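PDB 6I50: Sfrice_029225 from Spodoptera frugiperda, which probably acts as a secreted TNF-family cytokine, the Eiger ligand of this moth, assembling as a trimer and binding a tumour necrosis factor receptor. Local coordinates for residues I4-H9 with P44-S49; D34-V39 with T59-V64; D80-I85 with G142-L147; F128-D133 with A163-Q168. All blocks are in the same frame, centred on the assembly; numbering follows the deposited sequence.

Contact 1 (I4-H9 with P44-S49); sequences IAAHFH and PWTVAS
Ala5 starts the contact: its CB lies 4.0 Å from CH2 of Trp45, and its carbonyl oxygen accepts a hydrogen bond from a water that in turn accepts one from Ser49 OG, which ties the strand to the loop that follows the helical turn. Next along, Ala6 sets its CA against the same CH2, while its CB meets CG2 of Thr46 at 3.8 Å. His7 gives a direct hydrogen bond from its N to Thr46 OG1, 2.9 Å long and nearly straight at 163°. CB of His7 rests 3.7 Å from Trp45 CZ2, but with CG anti to the backbone N (chi1 -180°) the imidazole leads off to Tyr73, whose OH is bonded to ND1. Thr46 CG2 also reaches the Phe8 ring at CE1, and His9 closes the row with CE1 4.2 Å from Pro44 CD, the two side chains crossing at about a right angle. Trp45 does double duty, because its NE1 donates to Ala126 O of the second subunit, so the indole lies at the trimer interface. Strand 5-10 runs antiparallel between strands 40-42 and 144-161, and the short helix 44-47 follows directly after 40-42, folding back over the strand.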
loop_
_atom_site.group_PDB
_atom_site.type_symbol
_atom_site.label_atom_id
_atom_site.label_comp_id
_atom_site.label_asym_id
_atom_site.label_seq_id
_atom_site.Cartn_x
_atom_site.Cartn_y
_atom_site.Cartn_z
ATOM N N ILE A 4 -10.312 15.002 -8.019
ATOM C CA ILE A 4 -9.461 15.836 -7.165
ATOM C C ILE A 4 -8.336 14.931 -6.668
ATOM O O ILE A 4 -8.434 14.291 -5.622
ATOM C CB ILE A 4 -10.257 16.479 -6.032
ATOM C CG1 ILE A 4 -11.393 17.321 -6.627
ATOM C CG2 ILE A 4 -9.355 17.337 -5.146
ATOM C CD1 ILE A 4 -12.199 18.071 -5.608
ATOM N N ALA A 5 -7.248 14.876 -7.438
ATOM C CA ALA A 5 -6.216 13.873 -7.225
ATOM C C ALA A 5 -4.930 14.340 -7.886
ATOM O O ALA A 5 -4.958 15.110 -8.846
ATOM C CB ALA A 5 -6.638 12.514 -7.795
ATOM N N ALA A 6 -3.807 13.851 -7.372
ATOM C CA ALA A 6 -2.503 14.201 -7.915
ATOM C C ALA A 6 -1.491 13.141 -7.504
ATOM O O ALA A 6 -1.613 12.518 -6.446
ATOM C CB ALA A 6 -2.050 15.590 -7.441
ATOM N N HIS A 7 -0.489 12.945 -8.360
ATOM C CA HIS A 7 0.617 12.040 -8.088
ATOM C C HIS A 7 1.912 12.781 -8.380
ATOM O O HIS A 7 2.060 13.360 -9.456
ATOM C CB HIS A 7 0.534 10.774 -8.947
ATOM C CG HIS A 7 1.646 9.804 -8.699
ATOM N ND1 HIS A 7 1.587 8.842 -7.712
ATOM C CD2 HIS A 7 2.849 9.651 -9.303
ATOM C CE1 HIS A 7 2.700 8.128 -7.730
ATOM N NE2 HIS A 7 3.480 8.597 -8.688
ATOM N N PHE A 8 2.824 12.792 -7.413
ATOM C CA PHE A 8 4.123 13.440 -7.558
ATOM C C PHE A 8 5.201 12.393 -7.330
ATOM O O PHE A 8 5.129 11.632 -6.359
ATOM C CB PHE A 8 4.279 14.591 -6.560
ATOM C CG PHE A 8 3.114 15.531 -6.549
ATOM C CD1 PHE A 8 3.036 16.556 -7.477
ATOM C CD2 PHE A 8 2.081 15.371 -5.634
ATOM C CE1 PHE A 8 1.957 17.426 -7.482
ATOM C CE2 PHE A 8 1.001 16.239 -5.629
ATOM C CZ PHE A 8 0.938 17.264 -6.564
ATOM N N HIS A 9 6.201 12.350 -8.206
ATOM C CA HIS A 9 7.210 11.309 -8.083
ATOM C C HIS A 9 8.609 11.911 -8.121
ATOM O O HIS A 9 8.806 13.076 -8.481
ATOM C CB HIS A 9 7.048 10.215 -9.164
ATOM C CG HIS A 9 7.035 10.725 -10.573
ATOM N ND1 HIS A 9 6.267 10.143 -11.559
ATOM C CD2 HIS A 9 7.719 11.729 -11.172
ATOM C CE1 HIS A 9 6.462 10.778 -12.701
ATOM N NE2 HIS A 9 7.340 11.744 -12.495
ATOM N N PRO A 44 2.987 12.995 -15.452
ATOM C CA PRO A 44 2.360 13.631 -16.622
ATOM C C PRO A 44 0.845 13.747 -16.527
ATOM O O PRO A 44 0.294 14.782 -16.921
ATOM C CB PRO A 44 2.805 12.725 -17.777
ATOM C CG PRO A 44 4.141 12.226 -17.337
ATOM C CD PRO A 44 4.005 12.002 -15.846
ATOM N N TRP A 45 0.152 12.730 -16.008
ATOM C CA TRP A 45 -1.302 12.833 -15.943
ATOM C C TRP A 45 -1.733 13.929 -14.981
ATOM O O TRP A 45 -2.794 14.535 -15.167
ATOM C CB TRP A 45 -1.933 11.484 -15.569
ATOM C CG TRP A 45 -1.821 11.027 -14.129
ATOM C CD1 TRP A 45 -0.979 10.065 -13.641
ATOM C CD2 TRP A 45 -2.618 11.462 -13.013
ATOM N NE1 TRP A 45 -1.184 9.892 -12.288
ATOM C CE2 TRP A 45 -2.184 10.738 -11.879
ATOM C CE3 TRP A 45 -3.649 12.396 -12.862
ATOM C CZ2 TRP A 45 -2.743 10.925 -10.612
ATOM C CZ3 TRP A 45 -4.199 12.586 -11.603
ATOM C CH2 TRP A 45 -3.745 11.852 -10.494
ATOM N N THR A 46 -0.918 14.207 -13.967
ATOM C CA THR A 46 -1.212 15.299 -13.050
ATOM C C THR A 46 -0.972 16.650 -13.713
ATOM O O THR A 46 -1.806 17.555 -13.609
ATOM C CB THR A 46 -0.365 15.137 -11.786
ATOM O OG1 THR A 46 -0.761 13.931 -11.122
ATOM C CG2 THR A 46 -0.549 16.317 -10.856
ATOM N N VAL A 47 0.152 16.798 -14.420
ATOM C CA VAL A 47 0.415 18.032 -15.167
ATOM C C VAL A 47 -0.727 18.336 -16.129
ATOM O O VAL A 47 -1.156 19.490 -16.268
ATOM C CB VAL A 47 1.757 17.925 -15.917
ATOM C CG1 VAL A 47 1.916 19.076 -16.919
ATOM C CG2 VAL A 47 2.923 17.905 -14.936
ATOM N N ALA A 48 -1.233 17.308 -16.808
ATOM C CA ALA A 48 -2.248 17.454 -17.844
ATOM C C ALA A 48 -3.677 17.444 -17.311
ATOM O O ALA A 48 -4.614 17.630 -18.096
ATOM C CB ALA A 48 -2.094 16.341 -18.881
ATOM N N SER A 49 -3.873 17.246 -16.016
ATOM C CA SER A 49 -5.222 17.069 -15.491
ATOM C C SER A 49 -6.041 18.348 -15.650
ATOM O O SER A 49 -5.586 19.427 -15.249
ATOM C CB SER A 49 -5.171 16.671 -14.018
ATOM O OG SER A 49 -6.478 16.668 -13.473
HETATM O O HOH W 1 -6.600 15.475 -11.160
#

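Contact 2 (D34-V39 with T59-V64)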
loop_
_atom_site.group_PDB
_atom_site.type_symbol
_atom_site.label_atom_id
_atom_site.label_comp_id
_atom_site.label_asym_id
_atom_site.label_seq_id
_atom_site.Cartn_x
_atom_site.Cartn_y
_atom_site.Cartn_z
ATOM N N ASP A 34 15.658 16.731 9.425
ATOM C CA ASP A 34 14.493 17.607 9.512
ATOM C C ASP A 34 14.198 18.359 8.220
ATOM O O ASP A 34 13.314 19.228 8.209
ATOM C CB ASP A 34 14.615 18.609 10.664
ATOM C CG ASP A 34 13.265 19.031 11.197
ATOM O OD1 ASP A 34 12.468 18.134 11.548
ATOM O OD2 ASP A 34 12.999 20.248 11.258
ATOM N N ALA A 35 14.896 18.049 7.129
ATOM C CA ALA A 35 14.475 18.668 5.877
ATOM C C ALA A 35 13.447 17.785 5.177
ATOM O O ALA A 35 13.553 16.555 5.217
ATOM C CB ALA A 35 15.666 18.892 4.952
ATOM N N PRO A 36 12.441 18.368 4.535
ATOM C CA PRO A 36 11.493 17.554 3.773
ATOM C C PRO A 36 12.098 17.080 2.462
ATOM O O PRO A 36 12.953 17.741 1.870
ATOM C CB PRO A 36 10.326 18.515 3.523
ATOM C CG PRO A 36 10.960 19.865 3.502
ATOM C CD PRO A 36 12.130 19.808 4.462
ATOM N N HIS A 37 11.648 15.907 2.022
ATOM C CA HIS A 37 11.938 15.474 0.663
ATOM C C HIS A 37 11.381 16.508 -0.309
ATOM O O HIS A 37 10.219 16.914 -0.197
ATOM C CB HIS A 37 11.323 14.094 0.406
ATOM C CG HIS A 37 11.977 12.988 1.178
ATOM N ND1 HIS A 37 12.973 12.198 0.643
ATOM C CD2 HIS A 37 11.785 12.542 2.444
ATOM C CE1 HIS A 37 13.364 11.312 1.543
ATOM N NE2 HIS A 37 12.661 11.500 2.646
ATOM N N ASP A 38 12.219 16.974 -1.243
ATOM C CA ASP A 38 11.776 18.077 -2.089
ATOM C C ASP A 38 12.125 17.880 -3.561
ATOM O O ASP A 38 12.053 18.841 -4.336
ATOM C CB ASP A 38 12.346 19.413 -1.591
ATOM C CG ASP A 38 13.866 19.445 -1.581
ATOM O OD1 ASP A 38 14.505 18.457 -2.002
ATOM O OD2 ASP A 38 14.425 20.474 -1.146
ATOM N N VAL A 39 12.494 16.668 -3.967
ATOM C CA VAL A 39 12.812 16.403 -5.366
ATOM C C VAL A 39 11.601 15.745 -6.023
ATOM O O VAL A 39 11.734 14.758 -6.752
ATOM C CB VAL A 39 14.079 15.534 -5.485
ATOM C CG1 VAL A 39 14.647 15.581 -6.895
ATOM C CG2 VAL A 39 15.128 16.002 -4.484
ATOM N N THR A 59 8.898 24.198 -2.139
ATOM C CA THR A 59 9.578 23.601 -0.996
ATOM C C THR A 59 9.388 22.093 -0.924
ATOM O O THR A 59 9.936 21.459 -0.017
ATOM C CB THR A 59 9.085 24.227 0.316
ATOM O OG1 THR A 59 7.665 24.094 0.403
ATOM C CG2 THR A 59 9.457 25.698 0.381
ATOM N N GLY A 60 8.621 21.513 -1.843
ATOM C CA GLY A 60 8.328 20.099 -1.822
ATOM C C GLY A 60 7.076 19.714 -1.066
ATOM O O GLY A 60 6.809 18.518 -0.921
ATOM N N HIS A 61 6.302 20.678 -0.574
ATOM C CA HIS A 61 5.071 20.358 0.133
ATOM C C HIS A 61 3.940 20.140 -0.862
ATOM O O HIS A 61 3.867 20.809 -1.898
ATOM C CB HIS A 61 4.687 21.481 1.102
ATOM C CG HIS A 61 5.595 21.606 2.284
ATOM N ND1 HIS A 61 6.831 22.211 2.213
ATOM C CD2 HIS A 61 5.434 21.232 3.578
ATOM C CE1 HIS A 61 7.401 22.189 3.406
ATOM N NE2 HIS A 61 6.573 21.599 4.252
ATOM N N VAL A 62 3.062 19.196 -0.549
ATOM C CA VAL A 62 1.811 19.038 -1.280
ATOM C C VAL A 62 0.783 19.974 -0.660
ATOM O O VAL A 62 0.550 19.941 0.552
ATOM C CB VAL A 62 1.326 17.581 -1.251
ATOM C CG1 VAL A 62 -0.055 17.484 -1.865
ATOM C CG2 VAL A 62 2.301 16.684 -2.006
ATOM N N HIS A 63 0.178 20.812 -1.493
ATOM C CA HIS A 63 -0.738 21.868 -1.074
ATOM C C HIS A 63 -2.162 21.396 -1.377
ATOM O O HIS A 63 -2.545 21.283 -2.544
ATOM C CB HIS A 63 -0.372 23.150 -1.826
ATOM C CG HIS A 63 -1.151 24.367 -1.430
ATOM N ND1 HIS A 63 -2.291 24.324 -0.658
ATOM C CD2 HIS A 63 -0.953 25.673 -1.733
ATOM C CE1 HIS A 63 -2.755 25.551 -0.492
ATOM N NE2 HIS A 63 -1.963 26.387 -1.137
ATOM N N VAL A 64 -2.940 21.116 -0.326
ATOM C CA VAL A 64 -4.315 20.629 -0.456
ATOM C C VAL A 64 -5.239 21.833 -0.609
ATOM O O VAL A 64 -5.120 22.812 0.137
ATOM C CB VAL A 64 -4.714 19.780 0.769
ATOM C CG1 VAL A 64 -6.182 19.318 0.680
ATOM C CG2 VAL A 64 -3.769 18.580 0.938
HETATM O O HOH W 2 7.963 16.249 0.922
#
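Asp38 and Gly60 bring the two backbones together with their CA atoms 4.0 Å apart, and no direct hydrogen bond joins the segments. A water does that work instead, donating to His37 O at 2.6 Å and to Gly60 O at 3.1 Å, so two carbonyls that face the same spot are both satisfied. The closeness depends on Gly60: a side chain there would run into Asp38 CA and His37 O, and the backbone angles (phi 91°, psi 5°) would also press a CB against the carbonyl of Thr59. That same carbonyl oxygen receives the side chains of the other segment, with Asp38 CB 3.5 Å from Thr59 O and Pro36 CG 4.0 Å from it. Asp38 thus touches through its methylene, not its carboxylate. Pro36 CG also approaches CE1 of the His61 ring at 4.3 Å. His61 is steadied from within its own segment, where ND1 and Thr59 OG1 share a hydrogen bond of 2.7 Å. His37 turns its imidazole the other way, and NE2 bonds to Asn139 OD1. The 34-39 loop joins strands 28-31 and 40-42 of one sheet of the jelly-roll sandwich and on its way lies along strand 134-139 of the other. There it pairs through His37 with Val137 of strand 134-139, the strand that also takes Val62 of strand 62-63 as a neighbour through Leu135, and on which the side chains of Pro36 and His61 both rest at Ala136.

Contact 3 (D80-I85 with G142-L147)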
loop_
_atom_site.group_PDB
_atom_site.type_symbol
_atom_site.label_atom_id
_atom_site.label_comp_id
_atom_site.label_asym_id
_atom_site.label_seq_id
_atom_site.Cartn_x
_atom_site.Cartn_y
_atom_site.Cartn_z
ATOM N N ASP A 80 20.768 3.044 1.426
ATOM C CA ASP A 80 21.375 3.634 2.606
ATOM C C ASP A 80 22.016 2.529 3.427
ATOM O O ASP A 80 21.631 1.360 3.334
ATOM C CB ASP A 80 20.327 4.397 3.427
ATOM C CG ASP A 80 20.947 5.346 4.431
ATOM O OD1 ASP A 80 21.187 6.520 4.080
ATOM O OD2 ASP A 80 21.187 4.913 5.576
ATOM N N SER A 81 22.995 2.912 4.241
ATOM C CA SER A 81 23.730 1.944 5.042
ATOM C C SER A 81 23.279 1.898 6.499
ATOM O O SER A 81 23.782 1.064 7.255
ATOM C CB SER A 81 25.236 2.232 4.975
ATOM O OG SER A 81 25.522 3.547 5.407
ATOM N N HIS A 82 22.353 2.760 6.915
ATOM C CA HIS A 82 21.880 2.724 8.295
ATOM C C HIS A 82 21.009 1.495 8.548
ATOM O O HIS A 82 20.355 0.971 7.642
ATOM C CB HIS A 82 21.097 3.994 8.628
ATOM C CG HIS A 82 21.963 5.201 8.797
ATOM N ND1 HIS A 82 22.269 6.048 7.755
ATOM C CD2 HIS A 82 22.614 5.687 9.881
ATOM C CE1 HIS A 82 23.061 7.012 8.191
ATOM N NE2 HIS A 82 23.290 6.813 9.478
ATOM N N ASP A 83 21.010 1.034 9.803
ATOM C CA ASP A 83 20.216 -0.136 10.160
ATOM C C ASP A 83 18.724 0.151 10.075
ATOM O O ASP A 83 17.948 -0.741 9.715
ATOM C CB ASP A 83 20.571 -0.614 11.568
ATOM C CG ASP A 83 21.878 -1.386 11.615
ATOM O OD1 ASP A 83 22.387 -1.774 10.542
ATOM O OD2 ASP A 83 22.395 -1.607 12.731
ATOM N N THR A 84 18.308 1.377 10.394
ATOM C CA THR A 84 16.902 1.755 10.397
ATOM C C THR A 84 16.675 2.924 9.454
ATOM O O THR A 84 17.415 3.914 9.493
ATOM C CB THR A 84 16.437 2.132 11.805
ATOM O OG1 THR A 84 16.613 1.012 12.685
ATOM C CG2 THR A 84 14.978 2.551 11.796
ATOM N N ILE A 85 15.661 2.799 8.602
ATOM C CA ILE A 85 15.189 3.890 7.765
ATOM C C ILE A 85 13.704 4.065 8.050
ATOM O O ILE A 85 12.975 3.080 8.221
ATOM C CB ILE A 85 15.460 3.630 6.267
ATOM C CG1 ILE A 85 15.030 2.219 5.860
ATOM C CG2 ILE A 85 16.944 3.799 5.963
ATOM C CD1 ILE A 85 13.665 2.151 5.219
ATOM N N GLY A 142 18.469 11.803 11.040
ATOM C CA GLY A 142 19.234 12.645 10.149
ATOM C C GLY A 142 19.978 11.863 9.086
ATOM O O GLY A 142 20.447 10.746 9.302
ATOM N N ASP A 143 20.061 12.476 7.906
ATOM C CA ASP A 143 20.962 12.052 6.847
ATOM C C ASP A 143 20.742 10.608 6.424
ATOM O O ASP A 143 21.496 9.706 6.804
ATOM C CB ASP A 143 22.402 12.281 7.282
ATOM C CG ASP A 143 22.757 13.752 7.321
ATOM O OD1 ASP A 143 21.907 14.557 7.766
ATOM O OD2 ASP A 143 23.875 14.106 6.894
ATOM N N ARG A 144 19.703 10.395 5.632
ATOM C CA ARG A 144 19.483 9.149 4.925
ATOM C C ARG A 144 19.508 9.451 3.435
ATOM O O ARG A 144 19.160 10.558 3.005
ATOM C CB ARG A 144 18.148 8.501 5.319
ATOM C CG ARG A 144 18.026 8.183 6.801
ATOM C CD ARG A 144 18.985 7.091 7.212
ATOM N NE ARG A 144 18.625 6.492 8.500
ATOM C CZ ARG A 144 19.112 6.877 9.675
ATOM N NH1 ARG A 144 18.731 6.258 10.786
ATOM N NH2 ARG A 144 19.987 7.875 9.748
ATOM N N HIS A 145 19.948 8.473 2.654
ATOM C CA HIS A 145 19.983 8.593 1.205
ATOM C C HIS A 145 18.833 7.810 0.590
ATOM O O HIS A 145 18.564 6.670 0.980
ATOM C CB HIS A 145 21.309 8.082 0.643
ATOM C CG HIS A 145 22.502 8.834 1.141
ATOM N ND1 HIS A 145 23.003 8.676 2.415
ATOM C CD2 HIS A 145 23.293 9.750 0.536
ATOM C CE1 HIS A 145 24.056 9.458 2.572
ATOM N NE2 HIS A 145 24.252 10.121 1.446
ATOM N N SER A 146 18.163 8.428 -0.377
ATOM C CA SER A 146 17.060 7.799 -1.087
ATOM C C SER A 146 17.236 8.002 -2.585
ATOM O O SER A 146 17.906 8.938 -3.032
ATOM C CB SER A 146 15.702 8.353 -0.631
ATOM O OG SER A 146 15.715 9.769 -0.597
ATOM N N LEU A 147 16.631 7.105 -3.364
ATOM C CA LEU A 147 16.662 7.190 -4.823
ATOM C C LEU A 147 15.409 7.915 -5.296
ATOM O O LEU A 147 14.291 7.400 -5.160
ATOM C CB LEU A 147 16.763 5.803 -5.452
ATOM C CG LEU A 147 18.086 5.071 -5.260
ATOM C CD1 LEU A 147 18.021 3.688 -5.891
ATOM C CD2 LEU A 147 19.223 5.881 -5.863
HETATM O O HOH W 3 23.579 7.805 5.127
#
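Asp80 OD1 accepts two hydrogen bonds from His145 where strands 68-80 and 144-161 pair in the TNF jelly roll, next to the loop leading into strand 84-92. The backbone N of His145 donates to Asp80 OD1 at 2.7 Å and ND1 of His145 to the same oxygen at 3.3 Å, from opposite faces of the carboxylate plane; the ND1 bond runs nearly along the C-O axis and lies in the imidazole plane. A water adds a further donor to OD1. The other oxygen, Asp80 OD2, is equally engaged: His82 ND1 reaches its syn lone pair at 2.7 Å, and His82 N meets it on the anti side at 2.8 Å, making an Asx turn. Both oxygens are thus gripped twice by protein, and an alanine at Asp80 would probably leave the N-H groups of His82 and His145 without the carboxylate that takes them, and the two rings freer to turn. The guanidinium of Arg144 is stacked flat on the His82 ring, planes 9° apart and centres 3.7 Å apart. The carboxylate of Asp80 probably also steadies the charge of Arg144, although no N-H of the guanidinium points at OD2. Arg144, which with Asp143 forms a G1 beta bulge opposite Val31, bends at chi2 (-67°) to bring its head round. There NE and NH1 grip a single atom side-on, Thr84 O, each at 3.0 Å.

Contact 4 (F128-D133 with A163-Q168); sequences FLKAGD and AEDPTQ
The C-terminal tail, running on from strand 144-161, is laid here against the end of strand 117-129 and the turn after it, with Phe128 and Pro166 at the middle. Pro166 CD sits over the face of the Phe128 ring in a CH-pi contact, 3.4 Å from the centroid and only 8° off the ring normal. Phe128 holds CG anti to its own N (chi1 173°), which sends the ring out from the strand to meet the tail. Around the ring, Ala163 O lies at the edge in the ring plane, Ala163 CB is 4.0 Å from Phe128 CE1, and Asp165 CA comes to 3.5 Å from Phe128 CZ. Cut back to an alanine, Phe128 would lose the face under Pro166 CD, and the tail is likely to be held here mainly by its charged pair. That pair is a salt bridge from Lys130 NZ to Asp165 OD2, 2.8 Å, met on the anti side of the carboxylate. Lys130 also begins a type II beta turn that ends at Asp133, whose OD2 takes the N-H of Lys130 at 2.9 Å from above the carboxylate plane. In the tail, Asp165 OD1 accepts from Thr167 N at 3.1 Å, an Asx turn that steadies the carboxylate facing the lysine. Trp45 of the third subunit packs on Phe128, and Ala48 of that subunit on Pro166.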
loop_
_atom_site.group_PDB
_atom_site.type_symbol
_atom_site.label_atom_id
_atom_site.label_comp_id
_atom_site.label_asym_id
_atom_site.label_seq_id
_atom_site.Cartn_x
_atom_site.Cartn_y
_atom_site.Cartn_z
ATOM N N PHE A 128 -8.272 12.431 6.742
ATOM C CA PHE A 128 -9.002 13.678 6.601
ATOM C C PHE A 128 -8.008 14.810 6.392
ATOM O O PHE A 128 -7.093 14.997 7.198
ATOM C CB PHE A 128 -9.868 13.962 7.826
ATOM C CG PHE A 128 -10.497 15.319 7.793
ATOM C CD1 PHE A 128 -11.658 15.541 7.062
ATOM C CD2 PHE A 128 -9.899 16.390 8.444
ATOM C CE1 PHE A 128 -12.222 16.801 7.003
ATOM C CE2 PHE A 128 -10.463 17.648 8.393
ATOM C CZ PHE A 128 -11.622 17.855 7.672
ATOM N N LEU A 129 -8.195 15.569 5.315
ATOM C CA LEU A 129 -7.342 16.709 5.005
ATOM C C LEU A 129 -8.204 17.942 4.792
ATOM O O LEU A 129 -9.304 17.850 4.235
ATOM C CB LEU A 129 -6.495 16.453 3.755
ATOM C CG LEU A 129 -5.625 15.191 3.788
ATOM C CD1 LEU A 129 -4.954 14.968 2.447
ATOM C CD2 LEU A 129 -4.583 15.282 4.891
ATOM N N LYS A 130 -7.708 19.093 5.241
ATOM C CA LYS A 130 -8.403 20.362 5.074
ATOM C C LYS A 130 -7.796 21.168 3.933
ATOM O O LYS A 130 -6.585 21.136 3.701
ATOM C CB LYS A 130 -8.335 21.208 6.350
ATOM C CG LYS A 130 -9.017 20.607 7.551
ATOM C CD LYS A 130 -9.213 21.645 8.648
ATOM C CE LYS A 130 -10.226 22.697 8.236
ATOM N NZ LYS A 130 -10.850 23.339 9.426
ATOM N N ALA A 131 -8.651 21.917 3.235
ATOM C CA ALA A 131 -8.160 22.961 2.350
ATOM C C ALA A 131 -7.159 23.827 3.103
ATOM O O ALA A 131 -7.397 24.220 4.251
ATOM C CB ALA A 131 -9.322 23.810 1.823
ATOM N N GLY A 132 -6.013 24.084 2.471
ATOM C CA GLY A 132 -4.947 24.833 3.102
ATOM C C GLY A 132 -3.895 23.991 3.796
ATOM O O GLY A 132 -2.856 24.531 4.194
ATOM N N ASP A 133 -4.130 22.692 3.965
ATOM C CA ASP A 133 -3.104 21.824 4.529
ATOM C C ASP A 133 -1.904 21.744 3.598
ATOM O O ASP A 133 -2.047 21.758 2.373
ATOM C CB ASP A 133 -3.640 20.411 4.749
ATOM C CG ASP A 133 -4.510 20.283 5.982
ATOM O OD1 ASP A 133 -4.690 21.276 6.720
ATOM O OD2 ASP A 133 -5.016 19.162 6.216
ATOM N N ALA A 163 -16.255 15.878 3.405
ATOM C CA ALA A 163 -16.339 15.691 4.845
ATOM C C ALA A 163 -16.210 17.041 5.533
ATOM O O ALA A 163 -15.389 17.868 5.132
ATOM C CB ALA A 163 -15.251 14.735 5.352
ATOM N N GLU A 164 -17.023 17.252 6.563
ATOM C CA GLU A 164 -16.826 18.374 7.463
ATOM C C GLU A 164 -15.665 18.078 8.410
ATOM O O GLU A 164 -15.289 16.923 8.622
ATOM C CB GLU A 164 -18.098 18.644 8.260
ATOM C CG GLU A 164 -19.355 18.674 7.416
ATOM C CD GLU A 164 -19.843 20.083 7.163
ATOM O OE1 GLU A 164 -19.565 20.970 8.000
ATOM O OE2 GLU A 164 -20.503 20.308 6.127
ATOM N N ASP A 165 -15.093 19.137 8.976
ATOM C CA ASP A 165 -14.044 18.970 9.980
ATOM C C ASP A 165 -14.554 18.098 11.122
ATOM O O ASP A 165 -15.518 18.480 11.799
ATOM C CB ASP A 165 -13.592 20.328 10.514
ATOM C CG ASP A 165 -12.263 20.256 11.254
ATOM O OD1 ASP A 165 -11.987 19.233 11.920
ATOM O OD2 ASP A 165 -11.487 21.229 11.164
ATOM N N PRO A 166 -13.952 16.932 11.372
ATOM C CA PRO A 166 -14.469 16.023 12.403
ATOM C C PRO A 166 -13.980 16.309 13.813
ATOM O O PRO A 166 -14.433 15.639 14.747
ATOM C CB PRO A 166 -13.946 14.663 11.928
ATOM C CG PRO A 166 -12.641 14.989 11.298
ATOM C CD PRO A 166 -12.806 16.350 10.652
ATOM N N THR A 167 -13.068 17.257 13.988
ATOM C CA THR A 167 -12.560 17.620 15.298
ATOM C C THR A 167 -12.929 19.063 15.599
ATOM O O THR A 167 -13.107 19.881 14.692
ATOM C CB THR A 167 -11.038 17.453 15.385
ATOM O OG1 THR A 167 -10.403 18.385 14.501
ATOM C CG2 THR A 167 -10.628 16.027 15.009
ATOM N N GLN A 168 -13.061 19.367 16.880
ATOM C CA GLN A 168 -13.213 20.746 17.303
ATOM C C GLN A 168 -12.308 20.969 18.501
ATOM O O GLN A 168 -11.909 20.026 19.188
ATOM C CB GLN A 168 -14.670 21.088 17.637
ATOM C CG GLN A 168 -15.236 20.336 18.819
ATOM C CD GLN A 168 -16.725 20.564 18.980
ATOM O OE1 GLN A 168 -17.460 20.659 17.996
ATOM N NE2 GLN A 168 -17.178 20.661 20.226
#

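Overall arrangement
Contact 2 is the middle of the set. It touches contact 1 where Val62 CG2 meets Phe8 CD2 at 3.9 Å, contact 3 where His37 CE1 lies 3.5 Å from Ser146 OG, and contact 4 through probable backbone hydrogen bonds of Val64 with Gly132 and Asp133. Contacts 3 and 4 sit on opposite sides of the chain's centre, their own centres about 33 Å apart, and contacts 1 and 3 are likewise on opposite sides, about 28 Å between centres. Within one chain contacts 1 and 4 do not touch, about 9 Å separating their nearest atoms, yet the trimer joins them: the helical turn of contact 1 packs on the C-terminal tail of a neighbouring subunit's contact 4.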